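Local coordinates for synaptonemal complex protein 2 (Mus musculus, PDB 5IWZ) that is a major component of the axial and lateral elements of synaptonemal complexes in meiotic prophase and is required for chromosome synapsis, SYCP3 insertion and fertility, at residues 223-236 and 252-264. Sequence-based numbering, arbitrary orientation.
Sequences VEALCRMTTEKRRQ and FKEIKDCEFETDC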
# COMPACT_ATOMS: atom_id res chain seq x y z
N VAL A 223 -3.70 8.54 -9.65
CA VAL A 223 -4.62 9.62 -10.01
C VAL A 223 -4.93 10.47 -8.79
O VAL A 223 -4.91 11.71 -8.83
CB VAL A 223 -5.91 9.06 -10.64
CG1 VAL A 223 -6.93 10.19 -10.81
CG2 VAL A 223 -5.64 8.39 -12.00
N GLU A 224 -5.23 9.80 -7.67
CA GLU A 224 -5.56 10.52 -6.45
C GLU A 224 -4.39 11.37 -5.98
O GLU A 224 -4.58 12.53 -5.59
CB GLU A 224 -5.98 9.56 -5.34
CG GLU A 224 -6.12 10.24 -3.97
CD GLU A 224 -6.47 9.28 -2.84
OE1 GLU A 224 -6.64 8.06 -3.11
OE2 GLU A 224 -6.56 9.73 -1.67
N ALA A 225 -3.18 10.81 -6.01
CA ALA A 225 -2.02 11.59 -5.61
C ALA A 225 -1.84 12.80 -6.53
O ALA A 225 -1.61 13.92 -6.06
CB ALA A 225 -0.76 10.72 -5.61
N LEU A 226 -1.95 12.59 -7.85
CA LEU A 226 -1.77 13.69 -8.79
C LEU A 226 -2.80 14.78 -8.56
O LEU A 226 -2.49 15.97 -8.67
CB LEU A 226 -1.82 13.19 -10.24
CG LEU A 226 -0.65 12.29 -10.69
CD1 LEU A 226 -0.91 11.69 -12.07
CD2 LEU A 226 0.72 13.00 -10.65
N CYS A 227 -4.04 14.40 -8.22
CA CYS A 227 -5.08 15.40 -8.02
C CYS A 227 -4.96 16.09 -6.66
O CYS A 227 -5.36 17.26 -6.53
CB CYS A 227 -6.47 14.77 -8.19
SG CYS A 227 -6.83 14.25 -9.91
N ARG A 228 -4.41 15.42 -5.66
CA ARG A 228 -4.15 16.08 -4.38
C ARG A 228 -3.02 17.09 -4.49
O ARG A 228 -3.02 18.11 -3.79
CB ARG A 228 -3.81 15.05 -3.29
CG ARG A 228 -4.89 14.03 -2.99
CD ARG A 228 -4.56 13.20 -1.74
NE ARG A 228 -5.33 13.74 -0.64
CZ ARG A 228 -6.45 13.20 -0.17
NH1 ARG A 228 -6.90 12.06 -0.67
NH2 ARG A 228 -7.09 13.80 0.82
N MET A 229 -2.04 16.84 -5.36
CA MET A 229 -0.88 17.72 -5.50
C MET A 229 -1.04 18.79 -6.58
O MET A 229 -0.13 19.61 -6.74
CB MET A 229 0.39 16.90 -5.79
CG MET A 229 0.75 15.92 -4.68
SD MET A 229 2.41 15.22 -4.83
CE MET A 229 2.23 14.27 -6.35
N THR A 230 -2.15 18.80 -7.33
CA THR A 230 -2.34 19.80 -8.38
C THR A 230 -3.78 20.28 -8.41
O THR A 230 -4.73 19.50 -8.25
CB THR A 230 -1.96 19.27 -9.78
OG1 THR A 230 -2.63 18.03 -10.05
CG2 THR A 230 -0.47 19.06 -9.89
N THR A 231 -3.95 21.58 -8.66
CA THR A 231 -5.28 22.17 -8.69
C THR A 231 -6.03 21.70 -9.92
O THR A 231 -5.44 21.36 -10.95
CB THR A 231 -5.19 23.70 -8.68
OG1 THR A 231 -4.97 24.15 -10.02
CG2 THR A 231 -4.02 24.16 -7.82
N GLU A 232 -7.36 21.70 -9.81
CA GLU A 232 -8.19 21.41 -10.98
C GLU A 232 -7.84 22.34 -12.15
O GLU A 232 -7.79 21.91 -13.30
CB GLU A 232 -9.67 21.51 -10.60
CG GLU A 232 -10.59 20.73 -11.53
CD GLU A 232 -11.97 20.46 -10.92
OE1 GLU A 232 -12.94 20.26 -11.69
OE2 GLU A 232 -12.08 20.44 -9.67
N LYS A 233 -7.55 23.61 -11.86
CA LYS A 233 -7.18 24.53 -12.94
C LYS A 233 -5.87 24.12 -13.60
O LYS A 233 -5.77 24.03 -14.83
CB LYS A 233 -7.12 25.97 -12.41
CG LYS A 233 -7.18 27.05 -13.50
CD LYS A 233 -7.69 28.39 -12.97
CE LYS A 233 -6.59 29.21 -12.32
NZ LYS A 233 -5.57 29.69 -13.30
N ARG A 234 -4.84 23.84 -12.79
CA ARG A 234 -3.53 23.45 -13.32
C ARG A 234 -3.64 22.21 -14.21
O ARG A 234 -2.98 22.13 -15.26
CB ARG A 234 -2.55 23.19 -12.18
CG ARG A 234 -2.06 24.43 -11.45
CD ARG A 234 -1.22 25.32 -12.37
NE ARG A 234 0.01 24.67 -12.80
CZ ARG A 234 0.89 25.20 -13.65
NH1 ARG A 234 0.66 26.40 -14.17
NH2 ARG A 234 1.99 24.54 -13.98
N ARG A 235 -4.46 21.24 -13.80
CA ARG A 235 -4.60 20.01 -14.56
C ARG A 235 -5.13 20.25 -15.97
O ARG A 235 -4.97 19.38 -16.83
CB ARG A 235 -5.51 19.03 -13.81
CG ARG A 235 -4.99 18.67 -12.41
CD ARG A 235 -5.50 17.34 -11.88
NE ARG A 235 -6.96 17.31 -11.73
CZ ARG A 235 -7.61 17.74 -10.65
NH1 ARG A 235 -6.95 18.25 -9.62
NH2 ARG A 235 -8.93 17.65 -10.61
N GLN A 236 -5.74 21.42 -16.22
CA GLN A 236 -6.20 21.72 -17.58
C GLN A 236 -5.04 21.85 -18.55
O GLN A 236 -5.21 21.60 -19.75
CB GLN A 236 -7.04 23.00 -17.58
CG GLN A 236 -8.37 22.86 -16.87
CD GLN A 236 -9.17 21.67 -17.37
OE1 GLN A 236 -9.47 21.57 -18.56
NE2 GLN A 236 -9.48 20.74 -16.46
N PHE A 252 -8.77 13.11 -18.62
CA PHE A 252 -8.13 13.46 -17.35
C PHE A 252 -8.58 14.83 -16.87
O PHE A 252 -8.93 15.00 -15.69
CB PHE A 252 -6.61 13.41 -17.50
CG PHE A 252 -5.88 13.60 -16.20
CD1 PHE A 252 -5.82 12.57 -15.26
CD2 PHE A 252 -5.23 14.80 -15.92
CE1 PHE A 252 -5.14 12.74 -14.07
CE2 PHE A 252 -4.55 14.98 -14.73
CZ PHE A 252 -4.51 13.95 -13.80
N LYS A 253 -8.57 15.82 -17.78
CA LYS A 253 -8.97 17.19 -17.47
C LYS A 253 -10.40 17.30 -16.95
O LYS A 253 -10.76 18.35 -16.38
CB LYS A 253 -8.82 18.06 -18.72
CG LYS A 253 -10.10 18.12 -19.56
CD LYS A 253 -9.86 18.44 -21.02
CE LYS A 253 -11.16 18.41 -21.81
NZ LYS A 253 -12.17 19.35 -21.27
N GLU A 254 -11.25 16.29 -17.15
CA GLU A 254 -12.63 16.35 -16.69
C GLU A 254 -12.83 15.85 -15.26
O GLU A 254 -13.93 15.98 -14.72
CB GLU A 254 -13.55 15.55 -17.63
CG GLU A 254 -13.58 16.07 -19.05
CD GLU A 254 -14.21 17.43 -19.14
OE1 GLU A 254 -13.90 18.17 -20.09
OE2 GLU A 254 -15.04 17.80 -18.29
N ILE A 255 -11.80 15.29 -14.63
CA ILE A 255 -11.95 14.82 -13.26
C ILE A 255 -12.16 16.02 -12.34
O ILE A 255 -11.31 16.91 -12.25
CB ILE A 255 -10.74 13.98 -12.82
CG1 ILE A 255 -10.55 12.78 -13.74
CG2 ILE A 255 -10.90 13.54 -11.37
CD1 ILE A 255 -9.29 11.99 -13.40
N LYS A 256 -13.31 16.04 -11.66
CA LYS A 256 -13.66 17.10 -10.72
C LYS A 256 -13.34 16.63 -9.31
O LYS A 256 -13.71 15.51 -8.93
CB LYS A 256 -15.15 17.46 -10.83
CG LYS A 256 -15.62 17.71 -12.26
CD LYS A 256 -17.13 17.98 -12.34
CE LYS A 256 -17.95 16.78 -11.88
NZ LYS A 256 -17.90 15.65 -12.86
N ASP A 257 -12.65 17.48 -8.54
CA ASP A 257 -12.29 17.10 -7.17
C ASP A 257 -13.52 16.72 -6.35
O ASP A 257 -13.46 15.81 -5.52
CB ASP A 257 -11.52 18.24 -6.49
CG ASP A 257 -10.09 18.43 -7.04
OD1 ASP A 257 -9.76 17.89 -8.11
OD2 ASP A 257 -9.30 19.16 -6.39
N CYS A 258 -14.65 17.39 -6.59
CA CYS A 258 -15.81 17.24 -5.71
C CYS A 258 -16.57 15.94 -5.94
O CYS A 258 -17.34 15.53 -5.06
CB CYS A 258 -16.74 18.44 -5.87
SG CYS A 258 -17.47 18.61 -7.50
N GLU A 259 -16.40 15.29 -7.08
CA GLU A 259 -16.93 13.95 -7.32
C GLU A 259 -15.80 12.98 -7.65
O GLU A 259 -15.92 12.15 -8.56
CB GLU A 259 -17.96 13.96 -8.44
CG GLU A 259 -19.07 14.98 -8.24
CD GLU A 259 -20.19 14.81 -9.25
OE1 GLU A 259 -21.36 14.88 -8.84
OE2 GLU A 259 -19.88 14.61 -10.45
N PHE A 260 -14.70 13.06 -6.90
CA PHE A 260 -13.46 12.42 -7.33
C PHE A 260 -13.64 10.92 -7.51
O PHE A 260 -13.28 10.37 -8.56
CB PHE A 260 -12.32 12.68 -6.35
CG PHE A 260 -11.07 11.94 -6.71
CD1 PHE A 260 -10.18 12.48 -7.63
CD2 PHE A 260 -10.81 10.69 -6.18
CE1 PHE A 260 -9.06 11.78 -8.00
CE2 PHE A 260 -9.69 9.99 -6.54
CZ PHE A 260 -8.82 10.53 -7.46
N GLU A 261 -14.20 10.24 -6.49
CA GLU A 261 -14.22 8.78 -6.48
C GLU A 261 -14.95 8.20 -7.69
O GLU A 261 -14.48 7.22 -8.30
CB GLU A 261 -14.88 8.28 -5.19
CG GLU A 261 -14.13 8.64 -3.92
CD GLU A 261 -12.80 7.91 -3.78
OE1 GLU A 261 -11.74 8.55 -3.95
OE2 GLU A 261 -12.82 6.68 -3.51
N THR A 262 -16.09 8.79 -8.07
CA THR A 262 -16.82 8.27 -9.22
C THR A 262 -16.25 8.79 -10.53
O THR A 262 -16.22 8.06 -11.53
CB THR A 262 -18.31 8.60 -9.11
OG1 THR A 262 -18.48 9.99 -8.84
CG2 THR A 262 -18.96 7.77 -8.00
N ASP A 263 -15.77 10.04 -10.56
CA ASP A 263 -15.15 10.52 -11.79
C ASP A 263 -13.86 9.76 -12.08
O ASP A 263 -13.51 9.53 -13.24
CB ASP A 263 -14.88 12.03 -11.74
CG ASP A 263 -16.14 12.88 -11.90
OD1 ASP A 263 -17.13 12.43 -12.52
OD2 ASP A 263 -16.12 14.04 -11.43
N CYS A 264 -13.15 9.34 -11.03
CA CYS A 264 -11.92 8.59 -11.24
C CYS A 264 -12.20 7.23 -11.88
O CYS A 264 -11.48 6.80 -12.78
CB CYS A 264 -11.17 8.45 -9.92
SG CYS A 264 -9.52 7.84 -10.14
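Arg235 and Asp257 form the salt bridge of a mixed polar and apolar contact between two helix-loop-helix corners, where helices 216-229 and 232-242 meet helices 246-253 and 260-274. Arg235 NH2 lies 2.6 Å from Asp257 OD1, and the guanidinium and carboxylate planes are only 16° apart, so the charged groups meet nearly coplanar. The same NH2 donates to Ile255 O at 3.0 Å, from above the carbonyl plane, while NH1 makes a weak bond to Thr230 O; these partners at the guanidinium edge restrict its rotation. Cys227 SG and Glu232 CA lie over its opposite faces, each offset toward the rim. A bend at chi3 turns the arginine chain, whose CD packs on Phe252 CE2 at 3.8 Å. Asp257 is also held through its backbone: its N-H points almost straight (172°) at Glu232 OE2, which it meets from above the carboxylate plane. Farther along, Gln236 NE2 reaches a lone pair of Lys253 O at 2.7 Å, in the planes of both amide and carbonyl.

The apolar part lies between the 223-229 and 260-264 parts of helices 216-229 and 260-274. Phe260, its CG anti to the backbone N (chi1 175°), brings CZ to 3.4 Å from Glu224 CA, and Cys227 SG sits at the ring edge. Val223 CG1 touches Phe260 CZ, Ile255 CD1 and Cys264 SG, the last at 3.6 Å. Helices 169-185 and 197-212 back helix 216-229, consistent with successive helices stacking into the alpha-solenoid of an armadillo-repeat-like domain.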